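Local coordinates for protein phenylalanine ammonia-lyase (Rhodosporidium toruloides, PDB 1Y2M) that catalyses the non-oxidative deamination of L-phenylalanine and L-tyrosine to trans-cinnamate and p-coumarate, working as a homotetramer, at residues 57-62 against 81-86; 67-72 against 388-393; 192-197 against 253-258. All blocks are in the same frame, centred on the assembly; numbering follows the deposited sequence.

Followed from the N terminus, the chain first closes a short loop at interaction 1, where 57-62 pairs with 81-86 and completes a beta-alpha-beta unit around helix 69-77. Interaction 2 starts inside that loop, at 67-72, and finishes more than three hundred residues later at 388-393, so the two cross; they also touch, Leu67 packing on Leu60 and Leu62. Interaction 3, 192-197 against 253-258, opens after interaction 1 has closed and is nested within the long loop of interaction 2. It ties helix 185-197 to the loop after helix 246-252, and Asn196 joins it to the strand pair at Val82.

Interaction 1. Residues 57-62 against 81-86; sequences DSTLEL and PVRVKD
Leu60 and Val82 lie side by side as bridge partners in a short parallel pairing of strands 60-62 and 82-84, a textbook case of two strands joined by a beta-alpha-beta crossover. Four backbone hydrogen bonds alternate along it: Leu60 N to Pro81 O, Arg83 N to Leu60 O, Leu62 N to Arg83 O, and Lys85 N to Leu62 O. The third is the most nearly collinear with its carbonyl, the C=O...N angle being 162°. Alongside them, CA-H groups of Thr59, Glu61 and Val82 make CA-H...O contacts, Val82 CA lying 3.4 Å from Leu60 O.

One polar side chain extends the pairing past the strand end. Glu61 OE2 accepts from Asp86 N at 3.2 Å in an almost straight bond, reached on the anti side of the carboxylate and 31° out of its plane. The carboxylate of Asp86 turns instead to a salt bridge with Arg91.

Apolar contacts divide between the two faces. On the face of Leu60, Leu62, Val82 and Val84, Leu62 CD1 presses on Val82 CG1 at 3.5 Å, tighter than usual for two methyls; Val82 CG1 gets there by standing anti to the backbone N (chi1 175°). On the face of Glu61 and Arg83, the aliphatic part of Arg83 lies beside Thr59 CG2, whose methyl is 4.1 Å from Arg83 CB.

The face of Leu60, Leu62, Val82 and Val84 rests on helices: Val82 meets Ala75 of helix 69-77 and Leu195 of helix 185-197, while Leu62 and Val84 both pack on Val173 of helix 162-176.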
loop_
_atom_site.group_PDB
_atom_site.type_symbol
_atom_site.label_atom_id
_atom_site.label_comp_id
_atom_site.label_asym_id
_atom_site.label_seq_id
_atom_site.Cartn_x
_atom_site.Cartn_y
_atom_site.Cartn_z
ATOM N N ASP B 57 -4.268 38.843 17.129
ATOM C CA ASP B 57 -5.169 39.823 17.741
ATOM C C ASP B 57 -5.750 40.757 16.688
ATOM O O ASP B 57 -6.945 41.095 16.726
ATOM C CB ASP B 57 -4.392 40.627 18.805
ATOM C CG ASP B 57 -3.079 41.228 18.255
ATOM O OD1 ASP B 57 -2.451 40.613 17.343
ATOM O OD2 ASP B 57 -2.674 42.320 18.721
ATOM N N SER B 58 -4.913 41.205 15.755
ATOM C CA SER B 58 -5.343 42.194 14.790
ATOM C C SER B 58 -6.069 41.506 13.657
ATOM O O SER B 58 -5.892 40.319 13.405
ATOM C CB SER B 58 -4.162 42.981 14.247
ATOM O OG SER B 58 -3.245 42.118 13.629
ATOM N N THR B 59 -6.919 42.259 12.990
ATOM C CA THR B 59 -7.822 41.634 12.065
ATOM C C THR B 59 -7.115 41.196 10.802
ATOM O O THR B 59 -6.333 41.948 10.192
ATOM C CB THR B 59 -8.961 42.599 11.715
ATOM O OG1 THR B 59 -9.653 42.941 12.924
ATOM C CG2 THR B 59 -9.948 41.951 10.717
ATOM N N LEU B 60 -7.455 39.984 10.385
ATOM C CA LEU B 60 -6.992 39.448 9.116
ATOM C C LEU B 60 -7.906 39.975 8.043
ATOM O O LEU B 60 -9.070 39.597 7.986
ATOM C CB LEU B 60 -7.010 37.927 9.145
ATOM C CG LEU B 60 -6.667 37.217 7.837
ATOM C CD1 LEU B 60 -5.266 37.611 7.298
ATOM C CD2 LEU B 60 -6.772 35.689 7.987
ATOM N N GLU B 61 -7.365 40.847 7.204
ATOM C CA GLU B 61 -8.079 41.451 6.100
ATOM C C GLU B 61 -7.884 40.655 4.818
ATOM O O GLU B 61 -6.766 40.503 4.326
ATOM C CB GLU B 61 -7.605 42.892 5.885
ATOM C CG GLU B 61 -8.235 43.871 6.869
ATOM C CD GLU B 61 -8.103 45.335 6.420
ATOM O OE1 GLU B 61 -6.942 45.786 6.424
ATOM O OE2 GLU B 61 -9.128 46.008 6.076
ATOM N N LEU B 62 -8.966 40.103 4.305
ATOM C CA LEU B 62 -8.925 39.235 3.129
ATOM C C LEU B 62 -9.141 40.036 1.847
ATOM O O LEU B 62 -10.127 40.768 1.710
ATOM C CB LEU B 62 -10.009 38.168 3.233
ATOM C CG LEU B 62 -9.866 37.258 4.432
ATOM C CD1 LEU B 62 -11.014 36.260 4.487
ATOM C CD2 LEU B 62 -8.498 36.575 4.435
ATOM N N PRO B 81 -9.607 37.641 14.454
ATOM C CA PRO B 81 -10.746 38.194 13.718
ATOM C C PRO B 81 -10.461 38.207 12.221
ATOM O O PRO B 81 -9.317 38.402 11.827
ATOM C CB PRO B 81 -10.840 39.629 14.221
ATOM C CG PRO B 81 -10.131 39.642 15.498
ATOM C CD PRO B 81 -9.035 38.629 15.376
ATOM N N VAL B 82 -11.490 38.063 11.401
ATOM C CA VAL B 82 -11.335 37.979 9.954
ATOM C C VAL B 82 -12.381 38.894 9.330
ATOM O O VAL B 82 -13.542 38.914 9.771
ATOM C CB VAL B 82 -11.507 36.520 9.454
ATOM C CG1 VAL B 82 -11.473 36.429 7.942
ATOM C CG2 VAL B 82 -10.485 35.622 10.077
ATOM N N ARG B 83 -11.979 39.676 8.336
ATOM C CA ARG B 83 -12.934 40.439 7.540
ATOM C C ARG B 83 -12.481 40.580 6.078
ATOM O O ARG B 83 -11.299 40.529 5.763
ATOM C CB ARG B 83 -13.138 41.848 8.158
ATOM C CG ARG B 83 -13.934 41.870 9.476
ATOM C CD ARG B 83 -13.851 43.234 10.186
ATOM N NE ARG B 83 -15.120 43.710 10.753
ATOM C CZ ARG B 83 -16.144 44.183 10.031
ATOM N NH1 ARG B 83 -16.089 44.207 8.699
ATOM N NH2 ARG B 83 -17.250 44.614 10.640
ATOM N N VAL B 84 -13.436 40.766 5.191
ATOM C CA VAL B 84 -13.113 41.222 3.848
ATOM C C VAL B 84 -12.484 42.595 3.959
ATOM O O VAL B 84 -12.998 43.474 4.615
ATOM C CB VAL B 84 -14.357 41.297 2.951
ATOM C CG1 VAL B 84 -13.997 41.875 1.603
ATOM C CG2 VAL B 84 -14.979 39.928 2.799
ATOM N N LYS B 85 -11.378 42.796 3.254
ATOM C CA LYS B 85 -10.689 44.068 3.299
ATOM C C LYS B 85 -11.658 45.228 3.083
ATOM O O LYS B 85 -12.488 45.204 2.179
ATOM C CB LYS B 85 -9.573 44.114 2.259
ATOM C CG LYS B 85 -8.800 45.404 2.325
ATOM C CD LYS B 85 -7.443 45.307 1.702
ATOM C CE LYS B 85 -6.731 46.662 1.700
ATOM N NZ LYS B 85 -6.533 47.091 0.300
ATOM N N ASP B 86 -11.512 46.246 3.936
ATOM C CA ASP B 86 -12.324 47.451 3.909
ATOM C C ASP B 86 -11.744 48.309 2.797
ATOM O O ASP B 86 -10.881 49.162 3.034
ATOM C CB ASP B 86 -12.222 48.117 5.294
ATOM C CG ASP B 86 -13.173 49.283 5.476
ATOM O OD1 ASP B 86 -13.258 49.806 6.613
ATOM O OD2 ASP B 86 -13.824 49.687 4.499
#

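Interaction 2. Residues 67-72 against 388-393; sequences LNLGDV and IEAGQS
Leu69 and Leu67 pack on the last turn of helix 368-391 from the start of helix 69-77 and the residues leading into it, an example of two helix ends that meet with no hydrogen bond between them, through apolar side chains and one CA-H...O contact. Along the later segment, Ile388 contributes its carbonyl: Ile388 O accepts from Gln392 N and from Ser393 OG, which arrive from opposite faces of its plane, the hydroxyl at 2.7 Å from Ile388 O. Glu389 OE1 takes a salt bridge from Arg320 and a hydrogen bond from His322, both of the second subunit. Ala390 carries most of the side-chain contact from this segment. Its CB meets Leu69 CD2 at 3.9 Å and lies more loosely by Val72 CG2; with CG anti to the backbone N (chi1 177°), Leu67 carries CD2 to 3.5 Å from Ala390 O. At Gly391 the two backbones come together, with Gly391 CA 3.4 Å from Leu67 O in a CA-H...O contact. A CB on Gly391 would clash with that oxygen.

Just beyond this touch, Asn68 and Asp71 form a capping box: Asp71 N donates to Asn68 OD1 at 2.7 Å, and Asn68 N donates in return to Asp71 OD2.

The contact is buried among helices: Thr280 of helix 273-303 touches Leu69, Val72 and Ala390, Ile171 of helix 162-176 covers Val72 and Ala390, and Leu67 reaches back to strand 60-62.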
loop_
_atom_site.group_PDB
_atom_site.type_symbol
_atom_site.label_atom_id
_atom_site.label_comp_id
_atom_site.label_asym_id
_atom_site.label_seq_id
_atom_site.Cartn_x
_atom_site.Cartn_y
_atom_site.Cartn_z
ATOM N N LEU B 67 -3.449 36.384 1.386
ATOM C CA LEU B 67 -3.614 35.435 2.466
ATOM C C LEU B 67 -2.484 34.426 2.425
ATOM O O LEU B 67 -2.225 33.836 1.375
ATOM C CB LEU B 67 -4.932 34.705 2.304
ATOM C CG LEU B 67 -5.290 33.618 3.289
ATOM C CD1 LEU B 67 -5.382 34.216 4.666
ATOM C CD2 LEU B 67 -6.572 32.857 2.943
ATOM N N ASN B 68 -1.844 34.180 3.566
ATOM C CA ASN B 68 -0.774 33.168 3.628
ATOM C C ASN B 68 -1.106 32.085 4.629
ATOM O O ASN B 68 -2.150 32.134 5.294
ATOM C CB ASN B 68 0.586 33.801 3.941
ATOM C CG ASN B 68 0.618 34.501 5.294
ATOM O OD1 ASN B 68 0.132 33.955 6.303
ATOM N ND2 ASN B 68 1.196 35.690 5.333
ATOM N N LEU B 69 -0.269 31.066 4.720
ATOM C CA LEU B 69 -0.632 29.909 5.487
ATOM C C LEU B 69 -0.595 30.130 6.986
ATOM O O LEU B 69 -1.459 29.628 7.733
ATOM C CB LEU B 69 0.219 28.703 5.069
ATOM C CG LEU B 69 0.169 28.295 3.595
ATOM C CD1 LEU B 69 0.863 26.979 3.414
ATOM C CD2 LEU B 69 -1.273 28.246 3.205
ATOM N N GLY B 70 0.354 30.952 7.441
ATOM C CA GLY B 70 0.340 31.373 8.840
ATOM C C GLY B 70 -0.945 32.095 9.213
ATOM O O GLY B 70 -1.474 31.871 10.302
ATOM N N ASP B 71 -1.447 32.942 8.303
ATOM C CA ASP B 71 -2.707 33.668 8.512
ATOM C C ASP B 71 -3.841 32.672 8.667
ATOM O O ASP B 71 -4.697 32.820 9.555
ATOM C CB ASP B 71 -3.059 34.499 7.297
ATOM C CG ASP B 71 -2.209 35.733 7.106
ATOM O OD1 ASP B 71 -1.738 36.342 8.104
ATOM O OD2 ASP B 71 -2.099 36.160 5.907
ATOM N N VAL B 72 -3.857 31.652 7.789
ATOM C CA VAL B 72 -4.932 30.637 7.832
ATOM C C VAL B 72 -4.959 29.947 9.194
ATOM O O VAL B 72 -6.006 29.834 9.853
ATOM C CB VAL B 72 -4.803 29.605 6.692
ATOM C CG1 VAL B 72 -5.718 28.410 6.940
ATOM C CG2 VAL B 72 -5.062 30.242 5.303
ATOM N N ILE B 388 -0.518 29.153 -2.869
ATOM C CA ILE B 388 -1.320 29.560 -4.047
ATOM C C ILE B 388 -2.746 29.063 -3.883
ATOM O O ILE B 388 -3.715 29.813 -4.158
ATOM C CB ILE B 388 -0.698 29.052 -5.343
ATOM C CG1 ILE B 388 0.540 29.866 -5.649
ATOM C CG2 ILE B 388 -1.695 29.202 -6.510
ATOM C CD1 ILE B 388 1.319 29.406 -6.832
ATOM N N GLU B 389 -2.894 27.814 -3.433
ATOM C CA GLU B 389 -4.235 27.211 -3.373
ATOM C C GLU B 389 -5.104 27.922 -2.347
ATOM O O GLU B 389 -6.244 28.259 -2.628
ATOM C CB GLU B 389 -4.127 25.702 -3.098
ATOM C CG GLU B 389 -5.442 24.949 -3.169
ATOM C CD GLU B 389 -6.013 24.812 -4.547
ATOM O OE1 GLU B 389 -5.402 25.323 -5.480
ATOM O OE2 GLU B 389 -7.097 24.184 -4.655
ATOM N N ALA B 390 -4.583 28.140 -1.153
ATOM C CA ALA B 390 -5.353 28.706 -0.040
ATOM C C ALA B 390 -5.485 30.208 -0.176
ATOM O O ALA B 390 -6.519 30.778 0.163
ATOM C CB ALA B 390 -4.652 28.356 1.263
ATOM N N GLY B 391 -4.466 30.849 -0.735
ATOM C CA GLY B 391 -4.389 32.312 -0.740
ATOM C C GLY B 391 -4.657 33.115 -1.971
ATOM O O GLY B 391 -4.925 34.316 -1.876
ATOM N N GLN B 392 -4.535 32.472 -3.138
ATOM C CA GLN B 392 -4.521 33.140 -4.416
ATOM C C GLN B 392 -5.302 32.414 -5.483
ATOM O O GLN B 392 -5.015 32.596 -6.652
ATOM C CB GLN B 392 -3.081 33.234 -4.924
ATOM C CG GLN B 392 -2.164 33.887 -3.979
ATOM C CD GLN B 392 -0.706 33.608 -4.290
ATOM O OE1 GLN B 392 0.065 33.269 -3.375
ATOM N NE2 GLN B 392 -0.323 33.780 -5.526
ATOM N N SER B 393 -6.290 31.611 -5.113
ATOM C CA SER B 393 -7.031 30.865 -6.114
ATOM C C SER B 393 -8.530 31.006 -5.952
ATOM O O SER B 393 -9.061 31.099 -4.852
ATOM C CB SER B 393 -6.637 29.376 -6.104
ATOM O OG SER B 393 -5.230 29.215 -6.304
#

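Interaction 3. Residues 192-197 against 253-258; sequences TNFLNH and FNLEPV
His197 and Phe253 bring the C-terminal part of helix 185-197 against an irregular loop, their CA atoms 7.4 Å apart and no backbone hydrogen bond joining the two. The loop begins with a Schellman motif that ends helix 246-252: Asn254, at positive phi, is its C-prime residue, with Leu255 N bonded to Met250 O and Asn254 N to Ala251 O. This is a clear instance of a helix terminus serving a tertiary contact, since the reversal places Phe253 and Leu255 on the same neighbouring helix.

The rings of His197 and Phe253 meet obliquely, their planes at 41°, and the two side chains run antiparallel past one another. His197 CB sits over the face of the Phe253 ring, 4.2 Å from its centroid, a CH-pi contact; reciprocally, Phe253 CB lies over one face of the imidazole, displaced from the ring centre. His197 CG is anti to its carbonyl carbon (chi1 -68°), which swings the ring toward the loop; ND1 ends 3.5 Å from Phe253 CD1 while CD2 faces Leu255. Replaced by an alanine, His197 would probably leave Phe253 CD1 and both methyls of Leu255 without the imidazole they pack on, opening a gap between helix and loop.

Leu255 inserts its forked end between three residues of the helix. CD2 approaches Asn193 and the imidazole, whereas CD1 also turns toward Phe194. Around this, Ile199 touches Phe194, Phe253 and Leu255, and Met250 packs on Phe194 and Leu255, so the loop is held to the helix from within its own fold and not by another subunit. At the helix side of the fork, Leu255 CD2 rests 3.8 Å from Asn193 CB, and Leu255 CD1 lies 4.1 Å from Phe194 CD1.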
loop_
_atom_site.group_PDB
_atom_site.type_symbol
_atom_site.label_atom_id
_atom_site.label_comp_id
_atom_site.label_asym_id
_atom_site.label_seq_id
_atom_site.Cartn_x
_atom_site.Cartn_y
_atom_site.Cartn_z
ATOM N N THR B 192 -17.784 35.659 7.589
ATOM C CA THR B 192 -16.862 36.321 8.517
ATOM C C THR B 192 -17.541 36.598 9.879
ATOM O O THR B 192 -16.895 36.498 10.919
ATOM C CB THR B 192 -16.175 37.586 7.890
ATOM O OG1 THR B 192 -17.175 38.576 7.598
ATOM C CG2 THR B 192 -15.411 37.221 6.617
ATOM N N ASN B 193 -18.840 36.836 9.866
ATOM C CA ASN B 193 -19.576 36.974 11.144
ATOM C C ASN B 193 -19.626 35.653 11.907
ATOM O O ASN B 193 -19.430 35.652 13.129
ATOM C CB ASN B 193 -20.963 37.521 10.929
ATOM C CG ASN B 193 -20.993 39.004 10.689
ATOM O OD1 ASN B 193 -20.103 39.746 11.129
ATOM N ND2 ASN B 193 -22.018 39.453 10.007
ATOM N N PHE B 194 -19.794 34.523 11.222
ATOM C CA PHE B 194 -19.655 33.230 11.893
ATOM C C PHE B 194 -18.287 33.089 12.513
ATOM O O PHE B 194 -18.142 32.696 13.681
ATOM C CB PHE B 194 -19.915 32.062 10.955
ATOM C CG PHE B 194 -21.361 31.660 10.864
ATOM C CD1 PHE B 194 -22.380 32.580 10.976
ATOM C CD2 PHE B 194 -21.680 30.348 10.640
ATOM C CE1 PHE B 194 -23.704 32.149 10.877
ATOM C CE2 PHE B 194 -22.964 29.928 10.537
ATOM C CZ PHE B 194 -23.976 30.818 10.662
ATOM N N LEU B 195 -17.241 33.395 11.747
ATOM C CA LEU B 195 -15.901 33.317 12.308
ATOM C C LEU B 195 -15.743 34.195 13.559
ATOM O O LEU B 195 -15.204 33.760 14.557
ATOM C CB LEU B 195 -14.821 33.708 11.258
ATOM C CG LEU B 195 -14.595 32.629 10.160
ATOM C CD1 LEU B 195 -13.929 33.237 8.936
ATOM C CD2 LEU B 195 -13.774 31.477 10.685
ATOM N N ASN B 196 -16.177 35.433 13.461
ATOM C CA ASN B 196 -15.853 36.433 14.472
ATOM C C ASN B 196 -16.690 36.266 15.712
ATOM O O ASN B 196 -16.319 36.763 16.755
ATOM C CB ASN B 196 -15.949 37.832 13.899
ATOM C CG ASN B 196 -14.942 38.058 12.785
ATOM O OD1 ASN B 196 -13.898 37.414 12.757
ATOM N ND2 ASN B 196 -15.246 38.978 11.875
ATOM N N HIS B 197 -17.813 35.575 15.574
ATOM C CA HIS B 197 -18.673 35.236 16.720
ATOM C C HIS B 197 -18.493 33.772 17.172
ATOM O O HIS B 197 -19.194 33.325 18.070
ATOM C CB HIS B 197 -20.138 35.496 16.378
ATOM C CG HIS B 197 -20.466 36.946 16.199
ATOM N ND1 HIS B 197 -20.381 37.849 17.233
ATOM C CD2 HIS B 197 -20.818 37.659 15.105
ATOM C CE1 HIS B 197 -20.705 39.054 16.786
ATOM N NE2 HIS B 197 -20.969 38.968 15.496
ATOM N N PHE B 253 -26.687 36.043 18.311
ATOM C CA PHE B 253 -25.722 37.052 17.887
ATOM C C PHE B 253 -26.325 38.133 17.016
ATOM O O PHE B 253 -25.596 38.954 16.502
ATOM C CB PHE B 253 -24.512 36.329 17.243
ATOM C CG PHE B 253 -23.775 35.460 18.219
ATOM C CD1 PHE B 253 -22.810 36.003 19.026
ATOM C CD2 PHE B 253 -24.144 34.157 18.422
ATOM C CE1 PHE B 253 -22.183 35.260 19.958
ATOM C CE2 PHE B 253 -23.511 33.386 19.362
ATOM C CZ PHE B 253 -22.521 33.937 20.136
ATOM N N ASN B 254 -27.662 38.187 16.917
ATOM C CA ASN B 254 -28.408 39.054 15.985
ATOM C C ASN B 254 -27.902 39.051 14.528
ATOM O O ASN B 254 -27.902 40.078 13.841
ATOM C CB ASN B 254 -28.604 40.510 16.499
ATOM C CG ASN B 254 -29.848 41.220 15.833
ATOM O OD1 ASN B 254 -30.834 40.565 15.445
ATOM N ND2 ASN B 254 -29.781 42.554 15.696
ATOM N N LEU B 255 -27.542 37.866 14.048
ATOM C CA LEU B 255 -27.101 37.692 12.677
ATOM C C LEU B 255 -28.294 37.266 11.834
ATOM O O LEU B 255 -29.127 36.479 12.286
ATOM C CB LEU B 255 -26.021 36.606 12.617
ATOM C CG LEU B 255 -24.779 36.828 13.470
ATOM C CD1 LEU B 255 -23.822 35.647 13.340
ATOM C CD2 LEU B 255 -24.097 38.132 13.064
ATOM N N GLU B 256 -28.365 37.773 10.614
ATOM C CA GLU B 256 -29.442 37.442 9.705
ATOM C C GLU B 256 -29.045 36.335 8.739
ATOM O O GLU B 256 -28.035 36.449 8.077
ATOM C CB GLU B 256 -29.810 38.658 8.873
ATOM C CG GLU B 256 -30.882 38.371 7.850
ATOM C CD GLU B 256 -31.528 39.616 7.304
ATOM O OE1 GLU B 256 -31.482 40.648 8.001
ATOM O OE2 GLU B 256 -32.083 39.551 6.187
ATOM N N PRO B 257 -29.874 35.273 8.630
ATOM C CA PRO B 257 -29.685 34.240 7.588
ATOM C C PRO B 257 -29.674 34.869 6.217
ATOM O O PRO B 257 -30.455 35.796 5.967
ATOM C CB PRO B 257 -30.927 33.361 7.722
ATOM C CG PRO B 257 -31.357 33.550 9.142
ATOM C CD PRO B 257 -31.002 34.963 9.517
ATOM N N VAL B 258 -28.786 34.402 5.360
ATOM C CA VAL B 258 -28.787 34.820 3.962
ATOM C C VAL B 258 -29.711 33.936 3.156
ATOM O O VAL B 258 -29.939 32.777 3.522
ATOM C CB VAL B 258 -27.374 34.775 3.321
ATOM C CG1 VAL B 258 -26.485 35.836 3.955
ATOM C CG2 VAL B 258 -26.765 33.445 3.430
#